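Local coordinates for protein precorrin-6A reductase (Rhodobacter capsulatus, PDB 4X7G) that catalyses the NADPH-dependent reduction of precorrin-6A in cobalamin biosynthesis, here holding a reduced corrinoid beside its nicotinamide cofactor, at residues 130-135 with 148-153; 138-143 with 161-166. All blocks are in the same frame, centred on the assembly; numbering follows the deposited sequence.

Interaction 1: 130-135 with 148-153; sequences VFLAIG and HHYLLR. With 3Y8 (3-[(1R,2S,3S,7S,11S,16S,17R,18R,19R)-2,7,12,18-tetrakis(2-hydroxy-2-oxoethyl)-3,13-bis(3-hydroxy-3-oxopropyl)-1,2,5,7,11,17-hexamethyl-17-(3-oxidanyl-3-oxidanylidene-prop-1-enyl)-3,6,8,10,15,16,18,19,21,24-decahydrocorrin-8-yl]propanoic acid), chain C.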
loop_
_atom_site.group_PDB
_atom_site.type_symbol
_atom_site.label_atom_id
_atom_site.label_comp_id
_atom_site.label_asym_id
_atom_site.label_seq_id
_atom_site.Cartn_x
_atom_site.Cartn_y
_atom_site.Cartn_z
ATOM N N VAL A 130 1.328 8.311 20.229
ATOM C CA VAL A 130 0.833 8.282 18.836
ATOM C C VAL A 130 1.313 7.077 18.081
ATOM O O VAL A 130 2.518 6.852 18.024
ATOM C CB VAL A 130 1.352 9.543 18.131
ATOM C CG1 VAL A 130 0.874 9.570 16.659
ATOM C CG2 VAL A 130 0.982 10.853 18.862
ATOM N N PHE A 131 0.365 6.303 17.542
ATOM C CA PHE A 131 0.719 5.201 16.680
ATOM C C PHE A 131 0.950 5.718 15.285
ATOM O O PHE A 131 -0.060 6.164 14.613
ATOM C CB PHE A 131 -0.302 4.113 16.713
ATOM C CG PHE A 131 0.004 2.919 15.825
ATOM C CD1 PHE A 131 1.290 2.551 15.484
ATOM C CD2 PHE A 131 -1.048 2.154 15.372
ATOM C CE1 PHE A 131 1.528 1.422 14.731
ATOM C CE2 PHE A 131 -0.813 0.994 14.612
ATOM C CZ PHE A 131 0.495 0.637 14.308
ATOM N N LEU A 132 2.193 5.823 14.804
ATOM C CA LEU A 132 2.505 6.230 13.445
ATOM C C LEU A 132 2.421 5.071 12.577
ATOM O O LEU A 132 3.440 4.448 12.238
ATOM C CB LEU A 132 3.870 6.849 13.355
ATOM C CG LEU A 132 4.138 8.064 14.085
ATOM C CD1 LEU A 132 5.574 8.568 13.758
ATOM C CD2 LEU A 132 3.156 9.122 13.735
ATOM N N ALA A 133 1.226 4.714 12.140
ATOM C CA ALA A 133 0.990 3.531 11.381
ATOM C C ALA A 133 1.162 3.757 9.941
ATOM O O ALA A 133 0.296 3.495 9.111
ATOM C CB ALA A 133 -0.415 3.030 11.712
ATOM N N ILE A 134 2.346 4.272 9.574
ATOM C CA ILE A 134 2.696 4.801 8.284
ATOM C C ILE A 134 3.963 4.190 7.778
ATOM O O ILE A 134 4.440 4.619 6.691
ATOM C CB ILE A 134 2.744 6.295 8.248
ATOM C CG1 ILE A 134 3.847 6.783 9.193
ATOM C CG2 ILE A 134 1.348 6.885 8.527
ATOM C CD1 ILE A 134 4.229 8.211 8.926
ATOM N N GLY A 135 4.483 3.154 8.392
ATOM C CA GLY A 135 5.621 2.469 7.810
ATOM C C GLY A 135 6.867 3.137 8.179
ATOM O O GLY A 135 7.110 3.649 9.288
ATOM N N HIS A 148 6.248 13.923 21.344
ATOM C CA HIS A 148 5.326 12.789 21.606
ATOM C C HIS A 148 6.105 11.511 21.875
ATOM O O HIS A 148 7.232 11.376 21.386
ATOM C CB HIS A 148 4.399 12.627 20.413
ATOM C CG HIS A 148 3.596 13.860 20.190
ATOM N ND1 HIS A 148 2.755 14.332 21.148
ATOM C CD2 HIS A 148 3.571 14.741 19.171
ATOM C CE1 HIS A 148 2.204 15.470 20.704
ATOM N NE2 HIS A 148 2.656 15.731 19.510
ATOM N N HIS A 149 5.378 10.577 22.496
ATOM C CA HIS A 149 5.834 9.174 22.392
ATOM C C HIS A 149 5.233 8.559 21.115
ATOM O O HIS A 149 4.004 8.692 20.952
ATOM C CB HIS A 149 5.381 8.366 23.601
ATOM C CG HIS A 149 5.547 6.896 23.396
ATOM N ND1 HIS A 149 6.775 6.305 23.279
ATOM C CD2 HIS A 149 4.647 5.916 23.207
ATOM C CE1 HIS A 149 6.624 5.050 22.977
ATOM N NE2 HIS A 149 5.358 4.771 22.959
ATOM N N TYR A 150 6.026 7.949 20.321
ATOM C CA TYR A 150 5.616 7.342 19.100
ATOM C C TYR A 150 5.745 5.827 19.169
ATOM O O TYR A 150 6.783 5.296 19.642
ATOM C CB TYR A 150 6.378 7.860 17.914
ATOM C CG TYR A 150 6.122 9.311 17.571
ATOM C CD1 TYR A 150 4.911 9.660 17.039
ATOM C CD2 TYR A 150 7.043 10.325 17.834
ATOM C CE1 TYR A 150 4.643 11.008 16.710
ATOM C CE2 TYR A 150 6.791 11.637 17.541
ATOM C CZ TYR A 150 5.600 11.943 16.941
ATOM O OH TYR A 150 5.296 13.261 16.557
ATOM N N LEU A 151 4.745 5.141 18.680
ATOM C CA LEU A 151 4.804 3.709 18.372
ATOM C C LEU A 151 5.004 3.544 16.904
ATOM O O LEU A 151 4.189 4.150 16.116
ATOM C CB LEU A 151 3.552 3.022 18.849
ATOM C CG LEU A 151 3.399 1.510 18.484
ATOM C CD1 LEU A 151 4.465 0.686 19.218
ATOM C CD2 LEU A 151 2.046 0.996 18.789
ATOM N N LEU A 152 5.953 2.821 16.466
ATOM C CA LEU A 152 6.262 2.561 15.071
ATOM C C LEU A 152 6.024 1.102 14.769
ATOM O O LEU A 152 6.082 0.242 15.688
ATOM C CB LEU A 152 7.744 2.874 14.751
ATOM C CG LEU A 152 8.256 4.156 15.303
ATOM C CD1 LEU A 152 9.701 4.374 15.029
ATOM C CD2 LEU A 152 7.441 5.328 14.826
ATOM N N ARG A 153 5.726 0.762 13.541
ATOM C CA ARG A 153 5.566 -0.638 13.109
ATOM C C ARG A 153 6.345 -0.751 11.776
ATOM O O ARG A 153 5.956 -0.125 10.808
ATOM C CB ARG A 153 4.113 -1.047 13.015
ATOM C CG ARG A 153 3.956 -2.467 12.514
ATOM C CD ARG A 153 2.673 -3.125 13.010
ATOM N NE ARG A 153 1.480 -2.483 12.526
ATOM C CZ ARG A 153 0.242 -2.777 12.888
ATOM N NH1 ARG A 153 -0.764 -2.148 12.400
ATOM N NH2 ARG A 153 0.064 -3.676 13.845
HETATM C C48 3Y8 C . 7.551 -4.486 0.141
HETATM C C47 3Y8 C . 6.025 -7.125 1.119
HETATM C C43 3Y8 C . 0.279 -9.369 1.633
HETATM C C42 3Y8 C . 0.866 -8.245 2.587
HETATM C C41 3Y8 C . 0.564 -6.958 1.842
HETATM C C38 3Y8 C . -1.154 -3.440 1.964
HETATM C C37 3Y8 C . -1.273 -4.466 3.023
HETATM C C36 3Y8 C . -0.294 -5.935 4.804
HETATM C C35 3Y8 C . -0.536 -2.900 5.538
HETATM C C32 3Y8 C . -0.058 -0.375 9.651
HETATM C C31 3Y8 C . 0.163 0.146 8.168
HETATM C C2 3Y8 C . 2.107 0.580 5.333
HETATM C C1 3Y8 C . 3.250 -0.350 4.792
HETATM C C4 3Y8 C . 1.383 -1.684 5.042
HETATM C C5 3Y8 C . 0.645 -2.794 4.875
HETATM C C7 3Y8 C . 0.095 -4.980 3.631
HETATM C C8 3Y8 C . 0.948 -5.735 2.668
HETATM C C6 3Y8 C . 0.952 -3.919 4.026
HETATM C C3 3Y8 C . 1.102 -0.445 5.891
HETATM C C11 3Y8 C . 4.730 -5.345 2.532
HETATM C C12 3Y8 C . 5.782 -5.687 1.601
HETATM C C13 3Y8 C . 6.473 -4.622 1.221
HETATM C C14 3Y8 C . 5.950 -3.482 1.951
HETATM C C15 3Y8 C . 6.431 -2.195 1.832
HETATM C C16 3Y8 C . 5.810 -1.114 2.604
HETATM C C17 3Y8 C . 6.424 0.245 2.806
HETATM C C18 3Y8 C . 5.367 0.923 3.736
HETATM C C19 3Y8 C . 4.024 0.093 3.546
HETATM C C20 3Y8 C . 4.201 -0.769 5.918
HETATM C C21 3Y8 C . 6.940 -7.931 2.138
HETATM C C24 3Y8 C . 4.807 -6.138 3.840
HETATM C C25 3Y8 C . 2.576 1.563 6.420
HETATM C C26 3Y8 C . 1.401 1.295 4.172
HETATM O O59 3Y8 C . 8.740 -1.137 7.052
HETATM C C57 3Y8 C . 8.850 -1.043 5.755
HETATM O O58 3Y8 C . 9.904 -1.126 5.071
HETATM C C56 3Y8 C . 7.585 -0.629 5.054
HETATM C C55 3Y8 C . 7.764 0.058 3.662
HETATM C C54 3Y8 C . 6.650 0.985 1.508
HETATM C C60 3Y8 C . 5.054 2.398 3.489
HETATM C C61 3Y8 C . 6.098 3.363 3.814
HETATM O O62 3Y8 C . 5.918 4.547 3.339
HETATM O O63 3Y8 C . 7.083 3.063 4.544
HETATM N N24 3Y8 C . 4.503 -1.149 2.917
HETATM N N23 3Y8 C . 4.934 -3.935 2.737
HETATM C C49 3Y8 C . 6.907 -4.017 -1.171
HETATM C C50 3Y8 C . 7.804 -3.910 -2.358
HETATM O O51 3Y8 C . 9.036 -4.109 -2.246
HETATM O O52 3Y8 C . 7.181 -3.714 -3.465
HETATM O O23 3Y8 C . 6.537 -9.079 2.417
HETATM O O22 3Y8 C . 7.929 -7.382 2.560
HETATM C C10 3Y8 C . 3.355 -5.528 1.811
HETATM C C9 3Y8 C . 2.173 -5.182 2.649
HETATM N N22 3Y8 C . 2.192 -4.087 3.523
HETATM O O44 3Y8 C . -0.939 -9.564 1.747
HETATM O O45 3Y8 C . 1.060 -10.019 1.072
HETATM O O39 3Y8 C . -2.056 -3.508 1.071
HETATM O O40 3Y8 C . -0.333 -2.533 2.080
HETATM N N21 3Y8 C . 2.536 -1.580 4.475
HETATM C C27 3Y8 C . 0.147 2.101 4.617
HETATM O O28 3Y8 C . 0.355 3.258 5.004
HETATM O O29 3Y8 C . -0.965 1.582 4.579
HETATM C C30 3Y8 C . 1.027 -0.812 7.407
HETATM O O34 3Y8 C . 1.026 -0.443 10.340
HETATM O O33 3Y8 C . -1.266 -0.453 9.878
HETATM O O HOH W 1 5.882 3.141 11.856
HETATM O O HOH W 2 3.470 1.274 10.220
#
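V130 and F131 pair with Y150 and L151 as neighbouring parallel strands. Three backbone hydrogen bonds join them. V130 N bonds to H149 O at 2.8 Å, L151 N bonds to V130 O, and L132 N bonds to L151 O.

Side chains alternate between the two faces of the sheet. On one face V130 and L132 meet Y150, whose ring leans toward strand 130-132. The CD1 corner of the ring does the touching: it lies 3.4 Å from L132 CG and 3.7 Å from V130 CB. Both approach the ring obliquely. H148 CB covers part of one ring face, and Y150 OH is bonded to A145 O.

On the other face F131 CG is anti to the backbone N (chi1 180°). This lays the ring along the 148-153 strand. Its CD1 edge meets L151 O in the ring plane at 3.4 Å and also touches L151 CD2. The rim of the F131 ring, at CZ, points at one face of the R153 guanidinium, and R153 NH1 lies near the ring plane. The two planes are 78° apart.

R153 bends at chi3 (64°) and brings NE to the 3Y8 carboxylate oxygen O34 at 3.0 Å. NH1 adds weak bonds to O33 and O34, while NH2 forms a salt bridge with D181. G135 N donates to a water at 2.8 Å, and R153 O and 3Y8 O34 are both within bonding distance of that water.

The pair lies inside the parallel sheet of one of the Rossmann-fold domains, between strands 192-196 and 167-171. The loop after strand 129-132 and the end of strand 149-154 bring A133, I134, G135 and R153 to the corrinoid. V194 packs on V130 and L132. Helix 178-187 covers the F131 and L151 face through L185 and L184.

Interaction 2: 138-143 with 161-166; sequences HLRDFS and PLPLPD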
loop_
_atom_site.group_PDB
_atom_site.type_symbol
_atom_site.label_atom_id
_atom_site.label_comp_id
_atom_site.label_asym_id
_atom_site.label_seq_id
_atom_site.Cartn_x
_atom_site.Cartn_y
_atom_site.Cartn_z
ATOM N N HIS A 138 8.486 7.769 5.795
ATOM C CA HIS A 138 8.177 9.143 6.145
ATOM C C HIS A 138 8.159 9.416 7.590
ATOM O O HIS A 138 7.706 10.461 8.056
ATOM C CB HIS A 138 6.943 9.646 5.336
ATOM C CG HIS A 138 7.220 9.637 3.868
ATOM N ND1 HIS A 138 6.609 8.799 2.944
ATOM C CD2 HIS A 138 8.163 10.335 3.169
ATOM C CE1 HIS A 138 7.167 8.986 1.750
ATOM N NE2 HIS A 138 8.099 9.909 1.860
ATOM N N LEU A 139 8.733 8.508 8.382
ATOM C CA LEU A 139 8.839 8.763 9.861
ATOM C C LEU A 139 9.562 9.933 10.193
ATOM O O LEU A 139 9.255 10.637 11.223
ATOM C CB LEU A 139 9.600 7.630 10.557
ATOM C CG LEU A 139 8.839 6.362 10.488
ATOM C CD1 LEU A 139 9.680 5.226 11.149
ATOM C CD2 LEU A 139 7.428 6.472 11.046
ATOM N N ARG A 140 10.558 10.323 9.409
ATOM C CA ARG A 140 11.312 11.468 9.675
ATOM C C ARG A 140 10.488 12.766 9.713
ATOM O O ARG A 140 10.833 13.729 10.340
ATOM C CB ARG A 140 12.410 11.813 8.572
ATOM C CG ARG A 140 13.840 11.378 8.885
ATOM C CD ARG A 140 14.627 11.333 7.583
ATOM N NE ARG A 140 15.062 12.628 7.011
ATOM C CZ ARG A 140 16.231 13.226 7.211
ATOM N NH1 ARG A 140 17.113 12.695 8.068
ATOM N NH2 ARG A 140 16.551 14.342 6.507
ATOM N N ASP A 141 9.375 12.799 9.002
ATOM C CA ASP A 141 8.538 13.992 9.020
ATOM C C ASP A 141 8.122 14.389 10.445
ATOM O O ASP A 141 7.945 15.512 10.843
ATOM C CB ASP A 141 7.298 13.828 8.162
ATOM C CG ASP A 141 7.537 13.435 6.761
ATOM O OD1 ASP A 141 8.671 13.402 6.306
ATOM O OD2 ASP A 141 6.605 13.141 6.020
ATOM N N PHE A 142 7.915 13.339 11.312
ATOM C CA PHE A 142 7.459 13.528 12.668
ATOM C C PHE A 142 8.490 13.987 13.659
ATOM O O PHE A 142 8.202 14.336 14.756
ATOM C CB PHE A 142 6.685 12.271 13.193
ATOM C CG PHE A 142 5.403 12.127 12.462
ATOM C CD1 PHE A 142 5.358 11.611 11.212
ATOM C CD2 PHE A 142 4.212 12.599 13.003
ATOM C CE1 PHE A 142 4.153 11.549 10.533
ATOM C CE2 PHE A 142 3.026 12.484 12.308
ATOM C CZ PHE A 142 2.995 12.021 11.084
ATOM N N SER A 143 9.724 14.104 13.147
ATOM C CA SER A 143 10.771 14.778 13.859
ATOM C C SER A 143 10.493 16.259 13.989
ATOM O O SER A 143 11.114 16.922 14.819
ATOM C CB SER A 143 12.132 14.606 13.154
ATOM O OG SER A 143 12.171 15.270 11.848
ATOM N N PRO A 161 19.959 5.070 13.574
ATOM C CA PRO A 161 19.230 5.676 14.633
ATOM C C PRO A 161 17.847 6.146 14.085
ATOM O O PRO A 161 17.692 6.575 12.896
ATOM C CB PRO A 161 20.061 6.922 15.028
ATOM C CG PRO A 161 21.148 7.093 14.000
ATOM C CD PRO A 161 21.062 5.926 13.048
ATOM N N LEU A 162 16.875 6.064 14.953
ATOM C CA LEU A 162 15.539 6.616 14.658
ATOM C C LEU A 162 15.522 8.119 14.841
ATOM O O LEU A 162 16.097 8.614 15.820
ATOM C CB LEU A 162 14.538 6.013 15.633
ATOM C CG LEU A 162 14.319 4.540 15.557
ATOM C CD1 LEU A 162 13.415 4.182 16.739
ATOM C CD2 LEU A 162 13.680 4.222 14.199
ATOM N N PRO A 163 14.725 8.830 13.991
ATOM C CA PRO A 163 14.727 10.313 13.978
ATOM C C PRO A 163 13.794 10.905 15.012
ATOM O O PRO A 163 13.457 12.122 14.992
ATOM C CB PRO A 163 14.255 10.651 12.534
ATOM C CG PRO A 163 13.329 9.527 12.225
ATOM C CD PRO A 163 13.943 8.286 12.873
ATOM N N LEU A 164 13.424 10.033 16.019
ATOM C CA LEU A 164 12.396 10.439 16.900
ATOM C C LEU A 164 12.844 10.260 18.341
ATOM O O LEU A 164 13.388 9.155 18.608
ATOM C CB LEU A 164 11.112 9.648 16.638
ATOM C CG LEU A 164 10.446 9.867 15.278
ATOM C CD1 LEU A 164 9.273 8.917 15.096
ATOM C CD2 LEU A 164 10.000 11.312 15.123
ATOM N N PRO A 165 12.865 11.159 19.248
ATOM C CA PRO A 165 13.607 10.895 20.511
ATOM C C PRO A 165 12.879 9.938 21.405
ATOM O O PRO A 165 13.525 9.458 22.363
ATOM C CB PRO A 165 13.754 12.251 21.148
ATOM C CG PRO A 165 12.720 13.109 20.482
ATOM C CD PRO A 165 12.613 12.623 19.105
ATOM N N ASP A 166 11.571 9.812 21.310
ATOM C CA ASP A 166 10.757 8.909 22.170
ATOM C C ASP A 166 9.929 7.988 21.281
ATOM O O ASP A 166 8.849 8.396 20.815
ATOM C CB ASP A 166 9.921 9.689 23.117
ATOM C CG ASP A 166 9.044 8.842 24.055
ATOM O OD1 ASP A 166 9.036 7.631 23.927
ATOM O OD2 ASP A 166 8.350 9.468 24.890
#
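P163 and L164 pack against the turn formed by R140, F142 and S143, and the contact is mostly apolar. It joins consecutive crossover loops of the sheet. P163 presents its ring to R140. P163 CB lies 3.7 Å from R140 CG, and P163 CG meets R140 CA at 3.8 Å. The two side chains cross at about a right angle.

L164 works through a single methyl. Its CG is anti to the carbonyl carbon (chi1 -65°), and CD2 reaches the backbone between F142 and S143. It sits 3.4 Å from F142 C and equally close to S143 N. F142 CB is a looser neighbour of L164 CD2, at 4.0 Å. The F142 ring itself leads away, toward V120 and L123.

S143 CB lies 3.4 Å from P163 O, a carbon-to-oxygen contact.

The hydrogen bonds are local to 138-143. D141 N, F142 N and S143 N bond to H138 O, L139 O and R140 O, which makes a short run of turns. S143 OG also bonds to R140 O, so this carbonyl takes two donors from the same residue.

The two loops meet by van der Waals packing, without a hydrogen bond between them. The bonds within 138-143 hold the turn in its own shape, and the contact with 161-166 adds only packing to it.

Interactions 1 and 2 belong to the same sheet domain, with centres about 9 Å apart. Their segments alternate along the chain: 138-143 lies in the loop after strand 129-132, and strand 149-154 leads into the loop that holds 161-166. D166 joins them directly. Its OD1 lies 2.7 Å from H149 ND1 and its O lies 2.9 Å from Y150 N, both probable hydrogen bonds. L164 and F142 also pack on L132, so the loops of interaction 2 cover the face of interaction 1 that holds V130, L132 and Y150. Interaction 1 reaches the corrinoid directly, through R153 and the A133-G135 loop. Interaction 2 stays behind it, the L139 side chain being about 7 Å from 3Y8.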